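Local structure of protein TASOR (Homo sapiens, 6TL1) at residues V130-M135 with R197-Y202; A113-A118 with R175-T180. The protein serves, with this pseudo-PARP domain as one part, in the HUSH complex, which maintains epigenetic silencing at H3K9me3-rich loci by promoting SETDB1 and MORC2 recruitment. One frame throughout, in Å; residues are numbered along the deposited sequence.

Contact 1: V130-M135 with R197-Y202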
ATOM      1  N   VAL A 130      -1.896  -1.403   8.096  1.00 40.90           N
ATOM      2  CA  VAL A 130      -2.921  -1.986   7.232  1.00 39.37           C
ATOM      3  C   VAL A 130      -2.236  -2.596   6.021  1.00 36.06           C
ATOM      4  O   VAL A 130      -1.359  -1.978   5.404  1.00 35.03           O
ATOM      5  CB  VAL A 130      -3.978  -0.946   6.815  1.00 39.69           C
ATOM      6  CG1 VAL A 130      -5.026  -1.569   5.854  1.00 33.48           C
ATOM      7  CG2 VAL A 130      -4.732  -0.447   8.031  1.00 38.22           C
ATOM      8  N   ILE A 131      -2.565  -3.851   5.743  1.00 35.53           N
ATOM      9  CA  ILE A 131      -2.102  -4.551   4.557  1.00 31.80           C
ATOM     10  C   ILE A 131      -3.215  -4.480   3.524  1.00 34.87           C
ATOM     11  O   ILE A 131      -4.334  -4.954   3.769  1.00 31.95           O
ATOM     12  CB  ILE A 131      -1.734  -6.009   4.869  1.00 30.61           C
ATOM     13  CG1 ILE A 131      -0.580  -6.078   5.887  1.00 34.45           C
ATOM     14  CG2 ILE A 131      -1.452  -6.779   3.574  1.00 30.44           C
ATOM     15  CD1 ILE A 131      -0.206  -7.500   6.295  1.00 32.67           C
ATOM     16  N   PHE A 132      -2.908  -3.883   2.376  1.00 32.82           N
ATOM     17  CA  PHE A 132      -3.844  -3.789   1.264  1.00 34.54           C
ATOM     18  C   PHE A 132      -3.501  -4.827   0.217  1.00 35.65           C
ATOM     19  O   PHE A 132      -2.326  -5.032  -0.099  1.00 36.90           O
ATOM     20  CB  PHE A 132      -3.795  -2.409   0.606  1.00 33.10           C
ATOM     21  CG  PHE A 132      -4.255  -1.306   1.489  1.00 34.63           C
ATOM     22  CD1 PHE A 132      -3.363  -0.642   2.307  1.00 35.00           C
ATOM     23  CD2 PHE A 132      -5.594  -0.935   1.509  1.00 36.86           C
ATOM     24  CE1 PHE A 132      -3.795   0.390   3.126  1.00 39.84           C
ATOM     25  CE2 PHE A 132      -6.035   0.080   2.330  1.00 35.25           C
ATOM     26  CZ  PHE A 132      -5.131   0.743   3.150  1.00 35.64           C
ATOM     27  N   LYS A 133      -4.526  -5.445  -0.356  1.00 35.55           N
ATOM     28  CA  LYS A 133      -4.308  -6.138  -1.609  1.00 34.44           C
ATOM     29  C   LYS A 133      -4.491  -5.119  -2.727  1.00 35.58           C
ATOM     30  O   LYS A 133      -5.323  -4.212  -2.633  1.00 39.83           O
ATOM     31  CB  LYS A 133      -5.243  -7.336  -1.788  1.00 35.93           C
ATOM     32  CG  LYS A 133      -6.709  -7.034  -1.987  1.00 46.21           C
ATOM     33  CD  LYS A 133      -7.448  -8.335  -2.335  1.00 46.78           C
ATOM     34  CE  LYS A 133      -8.965  -8.156  -2.430  1.00 49.69           C
ATOM     35  NZ  LYS A 133      -9.644  -9.487  -2.599  1.00 54.81           N
ATOM     36  N   ILE A 134      -3.648  -5.225  -3.752  1.00 36.84           N
ATOM     37  CA  ILE A 134      -3.607  -4.257  -4.837  1.00 35.84           C
ATOM     38  C   ILE A 134      -3.457  -5.015  -6.140  1.00 38.02           C
ATOM     39  O   ILE A 134      -3.029  -6.171  -6.168  1.00 40.42           O
ATOM     40  CB  ILE A 134      -2.448  -3.240  -4.699  1.00 35.54           C
ATOM     41  CG1 ILE A 134      -1.113  -4.000  -4.622  1.00 42.13           C
ATOM     42  CG2 ILE A 134      -2.671  -2.365  -3.488  1.00 28.01           C
ATOM     43  CD1 ILE A 134       0.125  -3.114  -4.558  1.00 39.49           C
ATOM     44  N   MET A 135      -3.820  -4.336  -7.221  1.00 34.71           N
ATOM     45  CA  MET A 135      -3.450  -4.738  -8.572  1.00 36.43           C
ATOM     46  C   MET A 135      -2.658  -3.600  -9.179  1.00 40.75           C
ATOM     47  O   MET A 135      -3.211  -2.526  -9.456  1.00 38.21           O
ATOM     48  CB  MET A 135      -4.686  -5.056  -9.403  1.00 38.30           C
ATOM     49  CG  MET A 135      -5.422  -6.286  -8.910  1.00 50.80           C
ATOM     50  SD  MET A 135      -6.830  -6.656  -9.963  1.00 57.46           S
ATOM     51  CE  MET A 135      -7.928  -5.376  -9.385  1.00 55.13           C
ATOM     52  N   ARG A 197     -10.432   1.716  -6.870  1.00 37.57           N
ATOM     53  CA  ARG A 197     -11.028   0.446  -6.473  1.00 38.18           C
ATOM     54  C   ARG A 197     -10.083  -0.747  -6.565  1.00 42.22           C
ATOM     55  O   ARG A 197     -10.420  -1.816  -6.029  1.00 44.68           O
ATOM     56  CB  ARG A 197     -12.285   0.132  -7.295  1.00 39.80           C
ATOM     57  CG  ARG A 197     -13.308   1.259  -7.455  1.00 42.72           C
ATOM     58  CD  ARG A 197     -14.336   0.896  -8.539  1.00 45.90           C
ATOM     59  NE  ARG A 197     -13.801   1.051  -9.874  1.00 44.18           N
ATOM     60  CZ  ARG A 197     -14.384   0.564 -10.963  1.00 48.01           C
ATOM     61  NH1 ARG A 197     -13.835   0.753 -12.156  1.00 51.56           N
ATOM     62  NH2 ARG A 197     -15.482  -0.171 -10.861  1.00 50.99           N
ATOM     63  N   HIS A 198      -8.911  -0.597  -7.189  1.00 35.78           N
ATOM     64  CA  HIS A 198      -7.936  -1.681  -7.246  1.00 38.60           C
ATOM     65  C   HIS A 198      -6.984  -1.665  -6.049  1.00 35.56           C
ATOM     66  O   HIS A 198      -5.908  -2.265  -6.099  1.00 37.92           O
ATOM     67  CB  HIS A 198      -7.181  -1.663  -8.587  1.00 35.95           C
ATOM     68  CG  HIS A 198      -6.637  -0.327  -8.993  1.00 38.52           C
ATOM     69  ND1 HIS A 198      -7.402   0.820  -9.033  1.00 41.43           N
ATOM     70  CD2 HIS A 198      -5.406   0.032  -9.440  1.00 36.86           C
ATOM     71  CE1 HIS A 198      -6.661   1.831  -9.448  1.00 41.72           C
ATOM     72  NE2 HIS A 198      -5.442   1.382  -9.697  1.00 38.31           N
ATOM     73  N   VAL A 199      -7.399  -1.019  -4.967  1.00 35.07           N
ATOM     74  CA  VAL A 199      -6.766  -1.039  -3.659  1.00 35.08           C
ATOM     75  C   VAL A 199      -7.832  -1.452  -2.655  1.00 40.40           C
ATOM     76  O   VAL A 199      -8.906  -0.842  -2.607  1.00 45.09           O
ATOM     77  CB  VAL A 199      -6.195   0.341  -3.295  1.00 34.34           C
ATOM     78  CG1 VAL A 199      -5.769   0.371  -1.853  1.00 34.09           C
ATOM     79  CG2 VAL A 199      -5.034   0.707  -4.251  1.00 36.97           C
ATOM     80  N   CYS A 200      -7.554  -2.503  -1.875  1.00 35.00           N
ATOM     81  CA  CYS A 200      -8.555  -3.031  -0.945  1.00 37.47           C
ATOM     82  C   CYS A 200      -7.902  -3.480   0.359  1.00 39.59           C
ATOM     83  O   CYS A 200      -6.948  -4.276   0.326  1.00 39.45           O
ATOM     84  CB  CYS A 200      -9.311  -4.200  -1.587  1.00 39.27           C
ATOM     85  SG  CYS A 200     -10.709  -4.791  -0.618  1.00 48.25           S
ATOM     86  N   PRO A 201      -8.368  -3.002   1.510  1.00 41.31           N
ATOM     87  CA  PRO A 201      -7.802  -3.467   2.785  1.00 40.06           C
ATOM     88  C   PRO A 201      -8.032  -4.961   2.981  1.00 42.69           C
ATOM     89  O   PRO A 201      -9.128  -5.481   2.742  1.00 38.24           O
ATOM     90  CB  PRO A 201      -8.543  -2.636   3.833  1.00 41.92           C
ATOM     91  CG  PRO A 201      -9.816  -2.267   3.181  1.00 46.09           C
ATOM     92  CD  PRO A 201      -9.513  -2.100   1.714  1.00 46.18           C
ATOM     93  N   TYR A 202      -6.975  -5.649   3.396  1.00 38.72           N
ATOM     94  CA  TYR A 202      -6.925  -7.098   3.536  1.00 38.56           C
ATOM     95  C   TYR A 202      -6.642  -7.562   4.958  1.00 36.00           C
ATOM     96  O   TYR A 202      -7.265  -8.521   5.425  1.00 39.84           O
ATOM     97  CB  TYR A 202      -5.842  -7.641   2.578  1.00 38.51           C
ATOM     98  CG  TYR A 202      -5.578  -9.120   2.690  1.00 38.05           C
ATOM     99  CD1 TYR A 202      -6.402 -10.037   2.045  1.00 41.61           C
ATOM    100  CD2 TYR A 202      -4.485  -9.602   3.415  1.00 38.48           C
ATOM    101  CE1 TYR A 202      -6.168 -11.394   2.142  1.00 48.49           C
ATOM    102  CE2 TYR A 202      -4.250 -10.956   3.523  1.00 38.96           C
ATOM    103  CZ  TYR A 202      -5.078 -11.845   2.879  1.00 44.00           C
ATOM    104  OH  TYR A 202      -4.834 -13.200   2.979  1.00 48.39           O
TER

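Contact 2: A113-A118 with R175-T180. With GOL (glycerol), chain C.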
ATOM      1  N   ALA A 113       7.367  -3.407   3.876  1.00 33.94           N
ATOM      2  CA  ALA A 113       6.732  -3.429   5.187  1.00 37.07           C
ATOM      3  C   ALA A 113       7.616  -2.889   6.298  1.00 38.44           C
ATOM      4  O   ALA A 113       7.105  -2.682   7.405  1.00 37.59           O
ATOM      5  CB  ALA A 113       6.305  -4.854   5.540  1.00 37.89           C
ATOM      6  N   ASP A 114       8.917  -2.680   6.059  1.00 38.28           N
ATOM      7  CA  ASP A 114       9.790  -2.089   7.068  1.00 39.01           C
ATOM      8  C   ASP A 114      10.129  -0.631   6.772  1.00 42.73           C
ATOM      9  O   ASP A 114      10.944  -0.039   7.486  1.00 47.79           O
ATOM     10  CB  ASP A 114      11.081  -2.915   7.242  1.00 39.16           C
ATOM     11  CG  ASP A 114      11.809  -3.179   5.935  1.00 40.81           C
ATOM     12  OD1 ASP A 114      11.251  -2.895   4.848  1.00 40.76           O
ATOM     13  OD2 ASP A 114      12.935  -3.724   5.996  1.00 46.10           O
ATOM     14  N   LEU A 115       9.476  -0.025   5.768  1.00 40.41           N
ATOM     15  CA  LEU A 115       9.712   1.361   5.339  1.00 38.16           C
ATOM     16  C   LEU A 115       8.363   2.073   5.309  1.00 38.94           C
ATOM     17  O   LEU A 115       7.764   2.240   4.243  1.00 36.16           O
ATOM     18  CB  LEU A 115      10.398   1.388   3.978  1.00 37.46           C
ATOM     19  CG  LEU A 115      10.937   2.730   3.482  1.00 44.81           C
ATOM     20  CD1 LEU A 115      11.606   3.497   4.604  1.00 46.80           C
ATOM     21  CD2 LEU A 115      11.922   2.485   2.342  1.00 42.86           C
ATOM     22  N   LEU A 116       7.896   2.497   6.484  1.00 39.25           N
ATOM     23  CA  LEU A 116       6.542   3.007   6.656  1.00 39.28           C
ATOM     24  C   LEU A 116       6.461   4.498   6.964  1.00 42.63           C
ATOM     25  O   LEU A 116       5.355   5.011   7.174  1.00 46.62           O
ATOM     26  CB  LEU A 116       5.843   2.224   7.772  1.00 39.07           C
ATOM     27  CG  LEU A 116       5.893   0.710   7.591  1.00 39.89           C
ATOM     28  CD1 LEU A 116       5.561   0.002   8.905  1.00 43.77           C
ATOM     29  CD2 LEU A 116       4.958   0.288   6.471  1.00 38.08           C
ATOM     30  N   GLN A 117       7.581   5.209   6.975  1.00 41.46           N
ATOM     31  CA  GLN A 117       7.617   6.631   7.302  1.00 42.21           C
ATOM     32  C   GLN A 117       8.984   7.149   6.882  1.00 44.15           C
ATOM     33  O   GLN A 117       9.908   6.366   6.642  1.00 41.34           O
ATOM     34  CB  GLN A 117       7.336   6.884   8.794  1.00 45.45           C
ATOM     35  CG  GLN A 117       8.551   6.735   9.676  1.00 49.22           C
ATOM     36  CD  GLN A 117       8.273   6.908  11.164  1.00 49.32           C
ATOM     37  OE1 GLN A 117       7.134   7.090  11.587  1.00 52.10           O
ATOM     38  NE2 GLN A 117       9.336   6.889  11.962  1.00 43.89           N
ATOM     39  N   ALA A 118       9.096   8.477   6.775  1.00 42.09           N
ATOM     40  CA  ALA A 118      10.278   9.073   6.162  1.00 45.59           C
ATOM     41  C   ALA A 118      11.529   8.829   6.992  1.00 49.58           C
ATOM     42  O   ALA A 118      12.588   8.498   6.449  1.00 58.29           O
ATOM     43  CB  ALA A 118      10.059  10.572   5.957  1.00 46.74           C
ATOM     44  N   ARG A 175      15.653   9.584   0.881  1.00 44.56           N
ATOM     45  CA  ARG A 175      14.274   9.555   0.389  1.00 43.21           C
ATOM     46  C   ARG A 175      13.833   8.150  -0.001  1.00 39.20           C
ATOM     47  O   ARG A 175      12.987   7.981  -0.881  1.00 38.94           O
ATOM     48  CB  ARG A 175      14.091  10.515  -0.789  1.00 45.71           C
ATOM     49  CG  ARG A 175      14.328  11.967  -0.429  1.00 50.32           C
ATOM     50  CD  ARG A 175      13.148  12.586   0.328  1.00 48.69           C
ATOM     51  NE  ARG A 175      13.248  14.046   0.329  1.00 49.91           N
ATOM     52  CZ  ARG A 175      13.913  14.752   1.235  1.00 49.78           C
ATOM     53  NH1 ARG A 175      14.534  14.137   2.235  1.00 45.66           N
ATOM     54  NH2 ARG A 175      13.956  16.075   1.143  1.00 50.85           N
ATOM     55  N   ALA A 176      14.404   7.139   0.659  1.00 37.56           N
ATOM     56  CA  ALA A 176      14.021   5.756   0.399  1.00 35.63           C
ATOM     57  C   ALA A 176      12.519   5.559   0.572  1.00 33.20           C
ATOM     58  O   ALA A 176      11.882   4.847  -0.207  1.00 31.84           O
ATOM     59  CB  ALA A 176      14.805   4.820   1.329  1.00 36.42           C
ATOM     60  N   TYR A 177      11.943   6.192   1.589  1.00 32.62           N
ATOM     61  CA  TYR A 177      10.523   6.042   1.861  1.00 38.40           C
ATOM     62  C   TYR A 177       9.671   6.539   0.692  1.00 36.20           C
ATOM     63  O   TYR A 177       8.785   5.825   0.212  1.00 34.78           O
ATOM     64  CB  TYR A 177      10.187   6.774   3.154  1.00 40.07           C
ATOM     65  CG  TYR A 177       8.715   6.895   3.402  1.00 40.50           C
ATOM     66  CD1 TYR A 177       7.950   5.774   3.660  1.00 38.44           C
ATOM     67  CD2 TYR A 177       8.084   8.136   3.377  1.00 40.42           C
ATOM     68  CE1 TYR A 177       6.598   5.877   3.890  1.00 36.59           C
ATOM     69  CE2 TYR A 177       6.727   8.249   3.605  1.00 39.10           C
ATOM     70  CZ  TYR A 177       5.990   7.112   3.862  1.00 39.59           C
ATOM     71  OH  TYR A 177       4.635   7.193   4.088  1.00 39.05           O
ATOM     72  N   GLU A 178       9.918   7.772   0.228  1.00 34.26           N
ATOM     73  CA  GLU A 178       9.137   8.336  -0.874  1.00 38.39           C
ATOM     74  C   GLU A 178       9.428   7.651  -2.206  1.00 38.37           C
ATOM     75  O   GLU A 178       8.534   7.558  -3.060  1.00 40.16           O
ATOM     76  CB  GLU A 178       9.386   9.843  -0.977  1.00 38.52           C
ATOM     77  CG  GLU A 178       8.897  10.598   0.245  1.00 42.37           C
ATOM     78  CD  GLU A 178       9.963  10.716   1.343  1.00 44.48           C
ATOM     79  OE1 GLU A 178      10.879   9.863   1.398  1.00 42.71           O
ATOM     80  OE2 GLU A 178       9.848  11.636   2.183  1.00 46.41           O
ATOM     81  N   LEU A 179      10.664   7.196  -2.426  1.00 35.32           N
ATOM     82  CA  LEU A 179      10.976   6.583  -3.712  1.00 37.03           C
ATOM     83  C   LEU A 179      10.462   5.151  -3.836  1.00 37.78           C
ATOM     84  O   LEU A 179      10.440   4.619  -4.952  1.00 36.40           O
ATOM     85  CB  LEU A 179      12.489   6.604  -3.953  1.00 36.75           C
ATOM     86  CG  LEU A 179      13.140   7.960  -4.243  1.00 42.35           C
ATOM     87  CD1 LEU A 179      14.661   7.856  -4.101  1.00 39.75           C
ATOM     88  CD2 LEU A 179      12.766   8.459  -5.649  1.00 40.64           C
ATOM     89  N   THR A 180      10.056   4.505  -2.737  1.00 36.81           N
ATOM     90  CA  THR A 180       9.546   3.139  -2.779  1.00 31.02           C
ATOM     91  C   THR A 180       8.035   3.091  -2.561  1.00 35.78           C
ATOM     92  O   THR A 180       7.518   2.164  -1.931  1.00 36.08           O
ATOM     93  CB  THR A 180      10.261   2.252  -1.761  1.00 31.92           C
ATOM     94  OG1 THR A 180      10.065   2.788  -0.451  1.00 28.98           O
ATOM     95  CG2 THR A 180      11.770   2.182  -2.073  1.00 35.88           C
TER
HETATM   96  C1  GOL C 401      15.543  11.710   4.191  1.00 77.60           C
HETATM   97  O1  GOL C 401      14.753  11.406   3.067  1.00 72.34           O
HETATM   98  C2  GOL C 401      16.060  10.413   4.792  1.00 84.80           C
HETATM   99  O2  GOL C 401      17.455  10.513   4.962  1.00 84.17           O
HETATM  100  C3  GOL C 401      15.385  10.169   6.138  1.00 88.89           C
HETATM  101  O3  GOL C 401      15.778   8.914   6.649  1.00 89.63           O
HETATM  102  O   HOH W   1       8.051   1.368   1.295  1.00 37.09           O
HETATM  103  O   HOH W   2      13.250   7.514   4.028  1.00 40.15           O
HETATM  104  O   HOH W   3      12.517  10.146   3.442  1.00 46.91           O

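Contact 1: V130-M135 with R197-Y202
Cys200 O accepts from Lys133 N at 2.8 Å, and Phe132 CA makes a CA-H...O contact with the same oxygen, 3.3 Å away. The bond back, from Cys200 N to Lys133 O, closes an antiparallel hydrogen-bonded pair. Beyond it on one flank Tyr202 N donates to Ile131 O over 2.8 Å, and on the other Met135 N reaches His198 O. These are neighbouring interior strands, 126-134 and 199-209, of the five-stranded antiparallel sheet in this pseudo-PARP domain; strand 71-77 lies along the far edge of 126-134, while Val42 of strand 34-42 pairs with Tyr202.

On the Phe132 face the contact is apolar. With its CG anti to the carbonyl carbon (chi1 -65°), Phe132 brings CD2 to 3.6 Å from Val199 CG1, and CE2 lies near Pro201 CB; Val130 CG1 sits over one ring face, toward the rim. Ile134 and Val199 run side by side with their CG2 methyls in contact, and Leu109 packs on both. On the opposite face Lys133 CG lies 3.9 Å from Cys200 CB, and the lysine chain also touches Phe51 of helix 45-60. His198 turns its ring edge to Met135 O, which lies in the ring plane 3.4 Å from His198 CD2, while His198 NE2 is hydrogen-bonded to Glu158 O.

Contact 2: A113-A118 with R175-T180
In the pseudo-PARP domain, the loop after strand 107-110 packs on the short helix 176-179, which leads into strand 181-184 of the four-stranded mixed sheet, and waters bridge the two. Tyr177 carries most of the contact. Its CG stands anti to the backbone N (chi1 170°), which carries the ring out from the helix and under the loop backbone. The peptide between Gln117 and Ala118 lies over one ring face, toward the rim, with Ala118 N 3.6 Å from Tyr177 CD2. Leu115 O comes instead at the ring edge, in plane, 3.6 Å from Tyr177 CD1.

Leu115 packs against the helix backbone and the root of the tyrosine: CD1 meets Tyr177 CB, and CD2 touches Ala176 CB at 3.8 Å as well as Thr180 OG1. Within the helical segment, Thr180 OG1 donates to Ala176 O at 2.8 Å, tilted 25° from the carbonyl plane, and it accepts from a water that also donates to Leu115 O. The Leu115 carbonyl thus has two partners, the water and Ser110 OG.

At the other end Ala118 O faces the start of the helix. One water donates to Ala118 O at 2.7 Å and accepts from Tyr177 N; a second donates to Glu178 OE1 and only weakly to Ala118 O. A glycerol, probably from the crystallisation liquor, sits beside them, its O1 taking the N-H of both Arg175 N, at 3.0 Å, and Arg175 NH1, at 2.9 Å.

Contact 1 and contact 2 belong to the same domain but to different parts of it, their centres 18 Å apart and their nearest atoms about 7 Å apart without touching. Contact 1 is the buried joint between two interior strands; contact 2, partly buried, ties a loop to a short helix. Their segments alternate along the chain: the order is 113-118, 130-135, 175-180, 197-202. Phe74 of strand 71-77 touches both Ile131 of contact 1 and Leu116 of contact 2. The glycerol lies at contact 2, held by Arg175 and only weakly by Ala118 O.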